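Local coordinates for SusD superfamily protein (Bacteroides fragilis NCTC 9343, PDB 3NQP) that probably binds glycans at the outer membrane of Bacteroides fragilis, as other members of the SusD family do in nutrient uptake, at residues D61-S66 with N314-Y319; F283-G288 with G355-K360; K293-A298 with S341-G346. All coordinates share one frame; numbering follows the deposited sequence. Where two conformers were deposited one is given.

Interaction 1: D61-S66 with N314-Y319; sequences DGMGVS and NQTYEY
Gln315 sets its CG anti to the backbone N (chi1 -163°) and continues extended, which carries OE1 to the N-H of Asp61, with the CB atoms of the two residues in contact. The Asp61 N to Gln315 OE1 bond is 2.9 Å long; it meets the amide oxygen nearly end-on but is bent at the hydrogen. Glutamine suits the place because its long, uncharged amide can accept a backbone proton while CB still packs on Asp61 CB. A water adds a second tie: it donates to Asp61 OD2 at 3.0 Å and accepts from Gln315 N. The Asp61 carboxylate has further partners in Thr292 and the backbone N of Asn286, which should fix its rotation and probably keep it ionised.

Farther along, Ser66 N donates to a lone pair of Thr316 O at 3.0 Å, almost straight (166°). Val65 CB sits 3.3 Å from the same Thr316 O. Thr316 uses both branches: CG2 lies beside CG of selenomethionine Met63, 3.8 Å away and pointing the same way, whereas OG1 donates to Asn314 OD1 at 2.7 Å. Ser66 CB rests 3.5 Å from Tyr317 OH, which is hydrogen-bonded to Asn67.

This is a loop-to-loop contact between parts of the chain far apart in sequence, pinned at its two ends by one side-chain-to-backbone and one backbone hydrogen bond. It joins the loop between helices 39-48 and 68-71 to the loop that precedes helix 321-325. Trp40 of helix 39-48 meets the Tyr317 ring edge-to-face, and Gln315 leans on His357 of strand 351-358.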
loop_
_atom_site.group_PDB
_atom_site.type_symbol
_atom_site.label_atom_id
_atom_site.label_comp_id
_atom_site.label_asym_id
_atom_site.label_seq_id
_atom_site.Cartn_x
_atom_site.Cartn_y
_atom_site.Cartn_z
ATOM N N ASP A 61 17.214 -15.518 -8.986
ATOM C CA ASP A 61 18.603 -15.049 -9.013
ATOM C C ASP A 61 19.545 -15.881 -8.120
ATOM O O ASP A 61 20.789 -15.713 -8.168
ATOM C CB ASP A 61 18.678 -13.592 -8.593
ATOM C CG ASP A 61 19.969 -12.927 -9.058
ATOM O OD1 ASP A 61 20.302 -13.083 -10.244
ATOM O OD2 ASP A 61 20.619 -12.271 -8.234
ATOM N N GLY A 62 18.963 -16.766 -7.312
ATOM C CA GLY A 62 19.744 -17.744 -6.562
ATOM C C GLY A 62 19.800 -17.530 -5.067
ATOM O O GLY A 62 20.441 -18.315 -4.395
HETATM N N MSE A 63 19.080 -16.524 -4.536
HETATM C CA MSE A 63 19.238 -16.125 -3.144
HETATM C C MSE A 63 17.964 -16.442 -2.355
HETATM O O MSE A 63 16.872 -16.258 -2.850
HETATM C CB MSE A 63 19.545 -14.638 -3.078
HETATM C CG MSE A 63 19.722 -14.076 -1.732
HETATM SE SE MSE A 63 21.093 -15.073 -0.673
HETATM C CE MSE A 63 20.508 -14.538 1.027
ATOM N N GLY A 64 18.115 -16.923 -1.126
ATOM C CA GLY A 64 16.968 -17.156 -0.237
ATOM C C GLY A 64 16.240 -15.840 0.019
ATOM O O GLY A 64 16.864 -14.840 0.395
ATOM N N VAL A 65 14.916 -15.847 -0.136
ATOM C CA VAL A 65 14.159 -14.622 -0.057
ATOM C C VAL A 65 13.893 -14.253 1.380
ATOM O O VAL A 65 13.976 -15.102 2.253
ATOM C CB VAL A 65 12.793 -14.705 -0.809
ATOM C CG1 VAL A 65 13.018 -14.874 -2.327
ATOM C CG2 VAL A 65 11.920 -15.789 -0.215
ATOM N N SER A 66 13.598 -12.980 1.613
ATOM C CA SER A 66 13.346 -12.487 2.989
ATOM C C SER A 66 11.897 -12.666 3.415
ATOM O O SER A 66 11.006 -12.829 2.562
ATOM C CB SER A 66 13.736 -11.022 3.088
ATOM O OG SER A 66 15.130 -10.859 2.792
ATOM N N ASN A 314 19.606 -6.987 -5.488
ATOM C CA ASN A 314 19.511 -8.385 -5.186
ATOM C C ASN A 314 18.094 -8.841 -5.498
ATOM O O ASN A 314 17.273 -8.036 -5.936
ATOM C CB ASN A 314 20.018 -8.748 -3.744
ATOM C CG ASN A 314 19.078 -8.325 -2.644
ATOM O OD1 ASN A 314 17.883 -8.377 -2.827
ATOM N ND2 ASN A 314 19.629 -8.025 -1.428
ATOM N N GLN A 315 17.846 -10.136 -5.383
ATOM C CA GLN A 315 16.502 -10.670 -5.563
ATOM C C GLN A 315 16.107 -11.454 -4.324
ATOM O O GLN A 315 16.239 -12.679 -4.248
ATOM C CB GLN A 315 16.341 -11.533 -6.826
ATOM C CG GLN A 315 14.837 -11.686 -7.167
ATOM C CD GLN A 315 14.581 -12.390 -8.456
ATOM O OE1 GLN A 315 15.314 -13.308 -8.801
ATOM N NE2 GLN A 315 13.494 -12.010 -9.164
ATOM N N THR A 316 15.659 -10.691 -3.345
ATOM C CA THR A 316 15.187 -11.213 -2.080
ATOM C C THR A 316 13.680 -11.026 -1.876
ATOM O O THR A 316 13.153 -11.406 -0.858
ATOM C CB THR A 316 15.995 -10.586 -0.870
ATOM O OG1 THR A 316 16.050 -9.163 -0.971
ATOM C CG2 THR A 316 17.458 -11.142 -0.845
ATOM N N TYR A 317 12.999 -10.468 -2.865
ATOM C CA TYR A 317 11.546 -10.440 -2.954
ATOM C C TYR A 317 11.217 -10.684 -4.424
ATOM O O TYR A 317 11.799 -10.009 -5.309
ATOM C CB TYR A 317 10.946 -9.050 -2.544
ATOM C CG TYR A 317 11.215 -8.707 -1.101
ATOM C CD1 TYR A 317 12.402 -8.084 -0.733
ATOM C CD2 TYR A 317 10.336 -9.062 -0.097
ATOM C CE1 TYR A 317 12.709 -7.817 0.580
ATOM C CE2 TYR A 317 10.626 -8.788 1.218
ATOM C CZ TYR A 317 11.810 -8.149 1.559
ATOM O OH TYR A 317 12.132 -7.907 2.868
ATOM N N GLU A 318 10.343 -11.644 -4.697
ATOM C CA GLU A 318 9.988 -11.989 -6.071
ATOM C C GLU A 318 8.554 -12.477 -6.202
ATOM O O GLU A 318 8.145 -13.428 -5.546
ATOM C CB GLU A 318 10.868 -13.108 -6.632
ATOM C CG GLU A 318 10.682 -13.362 -8.207
ATOM C CD GLU A 318 11.627 -14.453 -8.719
ATOM O OE1 GLU A 318 12.423 -14.968 -7.912
ATOM O OE2 GLU A 318 11.612 -14.739 -9.944
ATOM N N TYR A 319 7.834 -11.897 -7.148
ATOM C CA TYR A 319 6.491 -12.365 -7.440
ATOM C C TYR A 319 6.511 -13.673 -8.181
ATOM O O TYR A 319 7.354 -13.907 -9.059
ATOM C CB TYR A 319 5.726 -11.342 -8.250
ATOM C CG TYR A 319 5.415 -10.103 -7.457
ATOM C CD1 TYR A 319 4.314 -10.059 -6.629
ATOM C CD2 TYR A 319 6.230 -8.990 -7.527
ATOM C CE1 TYR A 319 4.033 -8.919 -5.856
ATOM C CE2 TYR A 319 5.928 -7.808 -6.778
ATOM C CZ TYR A 319 4.831 -7.822 -5.935
ATOM O OH TYR A 319 4.513 -6.724 -5.170
HETATM O O HOH W 1 19.938 -12.282 -5.317
HETATM O O HOH W 2 10.492 -12.307 -0.070
#

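Interaction 2: F283-G288 with G355-K360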
loop_
_atom_site.group_PDB
_atom_site.type_symbol
_atom_site.label_atom_id
_atom_site.label_comp_id
_atom_site.label_asym_id
_atom_site.label_seq_id
_atom_site.Cartn_x
_atom_site.Cartn_y
_atom_site.Cartn_z
ATOM N N PHE A 283 14.071 -6.227 -5.346
ATOM C CA PHE A 283 13.163 -6.976 -6.237
ATOM C C PHE A 283 13.820 -7.205 -7.612
ATOM O O PHE A 283 13.110 -7.507 -8.576
ATOM C CB PHE A 283 11.848 -6.222 -6.500
ATOM C CG PHE A 283 10.874 -6.224 -5.350
ATOM C CD1 PHE A 283 11.120 -5.496 -4.208
ATOM C CD2 PHE A 283 9.648 -6.874 -5.468
ATOM C CE1 PHE A 283 10.176 -5.499 -3.162
ATOM C CE2 PHE A 283 8.713 -6.862 -4.439
ATOM C CZ PHE A 283 8.972 -6.175 -3.307
ATOM N N THR A 284 15.135 -7.002 -7.715
ATOM C CA THR A 284 15.815 -7.040 -9.029
ATOM C C THR A 284 16.720 -8.273 -9.224
ATOM O O THR A 284 16.215 -9.411 -9.328
ATOM C CB THR A 284 16.539 -5.715 -9.321
ATOM O OG1 THR A 284 17.650 -5.507 -8.430
ATOM C CG2 THR A 284 15.539 -4.553 -9.214
ATOM N N TYR A 285 18.042 -8.056 -9.284
ATOM C CA TYR A 285 18.988 -9.133 -9.372
ATOM C C TYR A 285 20.367 -8.571 -8.905
ATOM O O TYR A 285 20.589 -7.338 -8.826
ATOM C CB TYR A 285 19.049 -9.688 -10.793
ATOM C CG TYR A 285 19.261 -8.579 -11.787
ATOM C CD1 TYR A 285 18.179 -7.847 -12.269
ATOM C CD2 TYR A 285 20.530 -8.226 -12.204
ATOM C CE1 TYR A 285 18.352 -6.793 -13.158
ATOM C CE2 TYR A 285 20.712 -7.153 -13.128
ATOM C CZ TYR A 285 19.626 -6.444 -13.575
ATOM O OH TYR A 285 19.789 -5.373 -14.442
ATOM N N ASN A 286 21.253 -9.493 -8.572
ATOM C CA ASN A 286 22.587 -9.203 -8.091
ATOM C C ASN A 286 23.577 -9.410 -9.244
ATOM O O ASN A 286 23.931 -10.536 -9.548
ATOM C CB ASN A 286 22.897 -10.199 -6.974
ATOM C CG ASN A 286 24.136 -9.846 -6.166
ATOM O OD1 ASN A 286 25.135 -9.397 -6.700
ATOM N ND2 ASN A 286 24.068 -10.075 -4.854
ATOM N N VAL A 287 24.091 -8.348 -9.824
ATOM C CA VAL A 287 25.052 -8.500 -10.944
ATOM C C VAL A 287 26.359 -9.164 -10.486
ATOM O O VAL A 287 26.935 -9.986 -11.192
ATOM C CB VAL A 287 25.323 -7.170 -11.605
ATOM C CG1 VAL A 287 26.563 -7.246 -12.522
ATOM C CG2 VAL A 287 24.109 -6.774 -12.426
ATOM N N GLY A 288 26.782 -8.844 -9.277
ATOM C CA GLY A 288 27.989 -9.405 -8.697
ATOM C C GLY A 288 28.029 -10.927 -8.610
ATOM O O GLY A 288 29.030 -11.553 -8.968
ATOM N N GLY A 355 12.362 -16.082 -14.380
ATOM C CA GLY A 355 12.117 -15.148 -13.292
ATOM C C GLY A 355 11.545 -13.833 -13.797
ATOM O O GLY A 355 11.439 -13.593 -14.993
ATOM N N THR A 356 11.114 -13.016 -12.855
ATOM C CA THR A 356 10.626 -11.709 -13.147
ATOM C C THR A 356 11.240 -10.788 -12.113
ATOM O O THR A 356 11.532 -11.219 -11.006
ATOM C CB THR A 356 9.069 -11.663 -13.099
ATOM O OG1 THR A 356 8.637 -11.988 -11.776
ATOM C CG2 THR A 356 8.446 -12.632 -14.133
ATOM N N HIS A 357 11.374 -9.505 -12.475
ATOM C CA HIS A 357 12.184 -8.538 -11.765
ATOM C C HIS A 357 11.526 -7.148 -11.898
ATOM O O HIS A 357 11.104 -6.751 -12.982
ATOM C CB HIS A 357 13.606 -8.557 -12.375
ATOM C CG HIS A 357 14.142 -9.935 -12.613
ATOM N ND1 HIS A 357 14.891 -10.610 -11.675
ATOM C CD2 HIS A 357 14.047 -10.766 -13.688
ATOM C CE1 HIS A 357 15.208 -11.810 -12.149
ATOM N NE2 HIS A 357 14.731 -11.917 -13.379
ATOM N N VAL A 358 11.343 -6.448 -10.776
ATOM C CA VAL A 358 10.449 -5.309 -10.768
ATOM C C VAL A 358 11.209 -4.034 -11.059
ATOM O O VAL A 358 12.115 -3.634 -10.289
ATOM C CB VAL A 358 9.668 -5.194 -9.402
ATOM C CG1 VAL A 358 8.773 -3.946 -9.408
ATOM C CG2 VAL A 358 8.815 -6.481 -9.175
ATOM N N ARG A 359 10.836 -3.387 -12.173
ATOM C CA ARG A 359 11.419 -2.124 -12.575
ATOM C C ARG A 359 10.410 -0.957 -12.530
ATOM O O ARG A 359 10.652 0.103 -13.118
ATOM C CB ARG A 359 11.999 -2.262 -13.987
ATOM C CG ARG A 359 10.985 -2.667 -15.023
ATOM C CD ARG A 359 11.548 -2.437 -16.437
ATOM N NE ARG A 359 10.887 -3.318 -17.383
ATOM C CZ ARG A 359 11.427 -3.682 -18.544
ATOM N NH1 ARG A 359 12.618 -3.200 -18.860
ATOM N NH2 ARG A 359 10.787 -4.524 -19.367
ATOM N N LYS A 360 9.308 -1.157 -11.805
ATOM C CA LYS A 360 8.205 -0.201 -11.727
ATOM C C LYS A 360 8.620 1.152 -11.202
ATOM O O LYS A 360 8.126 2.169 -11.691
ATOM C CB LYS A 360 7.109 -0.745 -10.803
ATOM C CG LYS A 360 5.782 0.053 -10.852
ATOM C CD LYS A 360 4.653 -0.691 -10.129
ATOM C CE LYS A 360 3.394 0.168 -10.022
ATOM N NZ LYS A 360 2.237 -0.629 -9.565
#
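The His357 imidazole receives the edge of Tyr285 on one face, a T-shaped pair with centroids 6.0 Å apart and planes at 88°, while Thr284 O lies at the edge of the imidazole, near the ring plane. His357 belongs to the second strand of the antiparallel beta-hairpin formed by strands 338-344 and 351-358, against which the start of segment 283-288, Phe283 to Tyr285, is laid. Its CG stands anti to the carbonyl carbon (chi1 -45°), which places the ring beside the loop, and the chi2 rotation turns ND1 to it. There ND1 donates to Thr284 O at 2.9 Å with little bend (161°), although the donor sits above the carbonyl plane and not on a lone pair. NE2 is hydrogen-bonded to Ser341 of the partner strand, so both ring nitrogens are engaged and the flip of the ring is settled. Histidine fits here as a flat ring with two nitrogens on its rim, able to bond to the loop and to the partner strand at once. Tyr285 is held at its far end too, where OH bonds to Asp305 and to the backbone of Leu307.

On the other flank the contact turns apolar. Phe283 and Val358 run side by side, CB to CB 3.8 Å, and Val358 CG2 comes obliquely to Phe283 CD2 at 3.8 Å. The Phe283 ring then continues onto Trp40 and Ile44 of helix 39-48, a buried place that suits an aromatic residue. Thr284 turns its methyl CG2 to Val358 O, 3.7 Å away. The carbonyl of Phe283 serves two hydrogens: Val358 N donates to Phe283 O at 3.0 Å in a nearly straight bond, and His357 CA makes a CA-H...O contact with Phe283 O at 3.5 Å.

Interaction 3: K293-A298 with S341-G346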
loop_
_atom_site.group_PDB
_atom_site.type_symbol
_atom_site.label_atom_id
_atom_site.label_comp_id
_atom_site.label_asym_id
_atom_site.label_seq_id
_atom_site.Cartn_x
_atom_site.Cartn_y
_atom_site.Cartn_z
ATOM N N LYS A 293 21.896 -12.639 -14.551
ATOM C CA LYS A 293 22.742 -12.004 -15.588
ATOM C C LYS A 293 23.155 -12.936 -16.701
ATOM O O LYS A 293 23.442 -12.459 -17.804
ATOM C CB LYS A 293 23.998 -11.365 -15.017
ATOM C CG LYS A 293 24.896 -12.313 -14.196
ATOM C CD LYS A 293 26.262 -11.697 -13.874
ATOM C CE LYS A 293 27.169 -12.666 -13.049
ATOM N NZ LYS A 293 26.734 -12.901 -11.595
ATOM N N ASN A 294 23.202 -14.233 -16.428
ATOM C CA ASN A 294 23.618 -15.219 -17.433
ATOM C C ASN A 294 22.438 -15.863 -18.135
ATOM O O ASN A 294 22.626 -16.721 -18.943
ATOM C CB ASN A 294 24.510 -16.295 -16.803
ATOM C CG ASN A 294 25.777 -15.707 -16.204
ATOM O OD1 ASN A 294 26.425 -14.862 -16.810
ATOM N ND2 ASN A 294 26.100 -16.125 -15.005
ATOM N N ARG A 295 21.214 -15.449 -17.831
ATOM C CA ARG A 295 20.067 -15.987 -18.530
ATOM C C ARG A 295 19.767 -14.991 -19.675
ATOM O O ARG A 295 20.666 -14.214 -20.085
ATOM C CB ARG A 295 18.889 -16.186 -17.574
ATOM C CG ARG A 295 19.188 -17.187 -16.480
ATOM C CD ARG A 295 17.983 -17.836 -15.791
ATOM N NE ARG A 295 18.526 -18.826 -14.860
ATOM C CZ ARG A 295 18.888 -18.569 -13.600
ATOM N NH1 ARG A 295 18.686 -17.371 -13.053
ATOM N NH2 ARG A 295 19.443 -19.516 -12.861
ATOM N N TYR A 296 18.543 -15.020 -20.200
ATOM C CA TYR A 296 18.216 -14.316 -21.425
ATOM C C TYR A 296 17.005 -13.407 -21.267
ATOM O O TYR A 296 16.155 -13.621 -20.439
ATOM C CB TYR A 296 17.982 -15.307 -22.573
ATOM C CG TYR A 296 19.176 -16.170 -22.809
ATOM C CD1 TYR A 296 20.170 -15.768 -23.677
ATOM C CD2 TYR A 296 19.366 -17.351 -22.081
ATOM C CE1 TYR A 296 21.314 -16.530 -23.855
ATOM C CE2 TYR A 296 20.507 -18.121 -22.251
ATOM C CZ TYR A 296 21.484 -17.695 -23.134
ATOM O OH TYR A 296 22.617 -18.459 -23.357
ATOM N N GLN A 297 16.977 -12.374 -22.095
ATOM C CA GLN A 297 15.831 -11.520 -22.281
ATOM C C GLN A 297 14.902 -12.121 -23.321
ATOM O O GLN A 297 15.282 -13.030 -24.065
ATOM C CB GLN A 297 16.305 -10.147 -22.751
ATOM C CG GLN A 297 17.462 -9.619 -21.909
ATOM C CD GLN A 297 17.840 -8.200 -22.247
ATOM O OE1 GLN A 297 16.985 -7.326 -22.285
ATOM N NE2 GLN A 297 19.125 -7.953 -22.422
ATOM N N ALA A 298 13.717 -11.534 -23.404
ATOM C CA ALA A 298 12.656 -11.924 -24.301
ATOM C C ALA A 298 13.105 -11.949 -25.753
ATOM O O ALA A 298 12.628 -12.783 -26.502
ATOM C CB ALA A 298 11.388 -10.957 -24.142
ATOM N N SER A 341 13.163 -12.695 -17.207
ATOM C CA SER A 341 14.377 -13.422 -17.567
ATOM C C SER A 341 13.962 -14.830 -17.970
ATOM O O SER A 341 13.032 -15.414 -17.391
ATOM C CB SER A 341 15.403 -13.423 -16.418
ATOM O OG SER A 341 14.920 -14.028 -15.219
ATOM N N TYR A 342 14.668 -15.369 -18.946
ATOM C CA TYR A 342 14.310 -16.636 -19.592
ATOM C C TYR A 342 15.493 -17.626 -19.605
ATOM O O TYR A 342 16.630 -17.226 -19.768
ATOM C CB TYR A 342 13.913 -16.399 -21.050
ATOM C CG TYR A 342 12.679 -15.572 -21.234
ATOM C CD1 TYR A 342 12.720 -14.188 -21.129
ATOM C CD2 TYR A 342 11.447 -16.172 -21.464
ATOM C CE1 TYR A 342 11.575 -13.437 -21.275
ATOM C CE2 TYR A 342 10.323 -15.438 -21.606
ATOM C CZ TYR A 342 10.378 -14.077 -21.514
ATOM O OH TYR A 342 9.215 -13.329 -21.654
ATOM N N ASN A 343 15.181 -18.908 -19.456
ATOM C CA ASN A 343 16.060 -20.005 -19.867
ATOM C C ASN A 343 15.932 -20.215 -21.344
ATOM O O ASN A 343 14.877 -19.954 -21.901
ATOM C CB ASN A 343 15.597 -21.309 -19.226
ATOM C CG ASN A 343 16.417 -21.699 -18.065
ATOM O OD1 ASN A 343 17.525 -21.189 -17.891
ATOM N ND2 ASN A 343 15.900 -22.650 -17.258
ATOM N N LYS A 344 17.010 -20.691 -21.961
ATOM C CA LYS A 344 17.031 -21.035 -23.365
ATOM C C LYS A 344 17.361 -22.509 -23.419
ATOM O O LYS A 344 18.337 -22.955 -22.807
ATOM C CB LYS A 344 18.086 -20.224 -24.116
ATOM C CG LYS A 344 18.450 -20.814 -25.457
ATOM C CD LYS A 344 18.949 -19.769 -26.443
ATOM C CE LYS A 344 20.438 -19.567 -26.334
ATOM N NZ LYS A 344 20.958 -18.733 -27.438
ATOM N N ASP A 345 16.518 -23.268 -24.108
ATOM C CA ASP A 345 16.744 -24.709 -24.309
ATOM C C ASP A 345 18.038 -24.937 -25.116
ATOM O O ASP A 345 18.269 -24.291 -26.161
ATOM C CB ASP A 345 15.531 -25.328 -25.009
ATOM C CG ASP A 345 15.574 -26.847 -25.057
ATOM O OD1 ASP A 345 16.367 -27.405 -25.847
ATOM O OD2 ASP A 345 14.769 -27.470 -24.336
ATOM N N GLY A 346 18.906 -25.802 -24.587
ATOM C CA GLY A 346 20.212 -26.091 -25.212
ATOM C C GLY A 346 20.112 -26.640 -26.639
ATOM O O GLY A 346 20.962 -26.340 -27.488
HETATM O O HOH W 3 16.638 -15.296 -13.396
HETATM O O HOH W 4 19.047 -21.605 -15.725
#
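Tyr296 and Tyr342 face each other as a single antiparallel hydrogen-bonded pair, Tyr296 N to Tyr342 O 3.0 Å and Tyr342 N to Tyr296 O 2.7 Å; the touching parts run at 100° to each other, so the pairing is limited to one bridge. The side chains of this isolated beta bridge echo its symmetry. Each tyrosine has the carbonyl oxygen of the other at the edge of its ring and near the ring plane; Tyr296 O, for example, lies 3.5 Å from Tyr342 CD1. In Tyr296, CG is anti to the carbonyl carbon (chi1 -58°), which sends the ring along the strand to Lys344, whose CB is 3.7 Å from Tyr296 CE2. An off-centre CH-pi contact of Lys344 CE with the same ring is doubtful, as the lysine has two conformers. The Tyr342 ring reaches the other way and meets Ala298, whose small CB approaches Tyr342 CE1 to 3.8 Å. Tyrosine suits both places because its ring gives a broad apolar surface for Lys344 CB or Ala298 while its edge meets the partner's carbonyl oxygen.

Arg295 and Asn343 extend together in the same direction, the guanidinium turned 69° from the amide. A water joins them, accepting from Arg295 NE at 3.0 Å and donating to Asn343 OD1 at 2.7 Å. A second water accepts from Arg295 NH1 and is hydrogen-bonded to Ser341 OG, which is also hydrogen-bonded to His357 of strand 351-358. The same NH1 is also bonded to Ser291.

The bridge fastens loop 293-298 to strand 338-344. The partner strand 351-358 pairs with 338-344; its Tyr354 makes a cation-pi contact with Arg295, and its Leu351 touches Tyr342 and Lys344.

Interactions 2 and 3 lie on the two strands of the beta-hairpin 338-344/351-358, and interaction 1 adjoins interaction 2; only interaction 3 lies farther out from the centre of the chain. The centre of interaction 2 is about 9 Å from that of interaction 1 and about 14 Å from that of interaction 3. Asp61 OD2 of interaction 1 probably accepts a hydrogen bond from Asn286 N of interaction 2 at 2.9 Å, and His357 NE2 of interaction 2 meets Ser341 OG of interaction 3 at 2.8 Å. Each contact uses a segment of the long loop between strand 265-269 and helix 321-325. A 1,2-ethanediol, probably a crystallisation additive, lies about 5 Å from the Asn343 side chain.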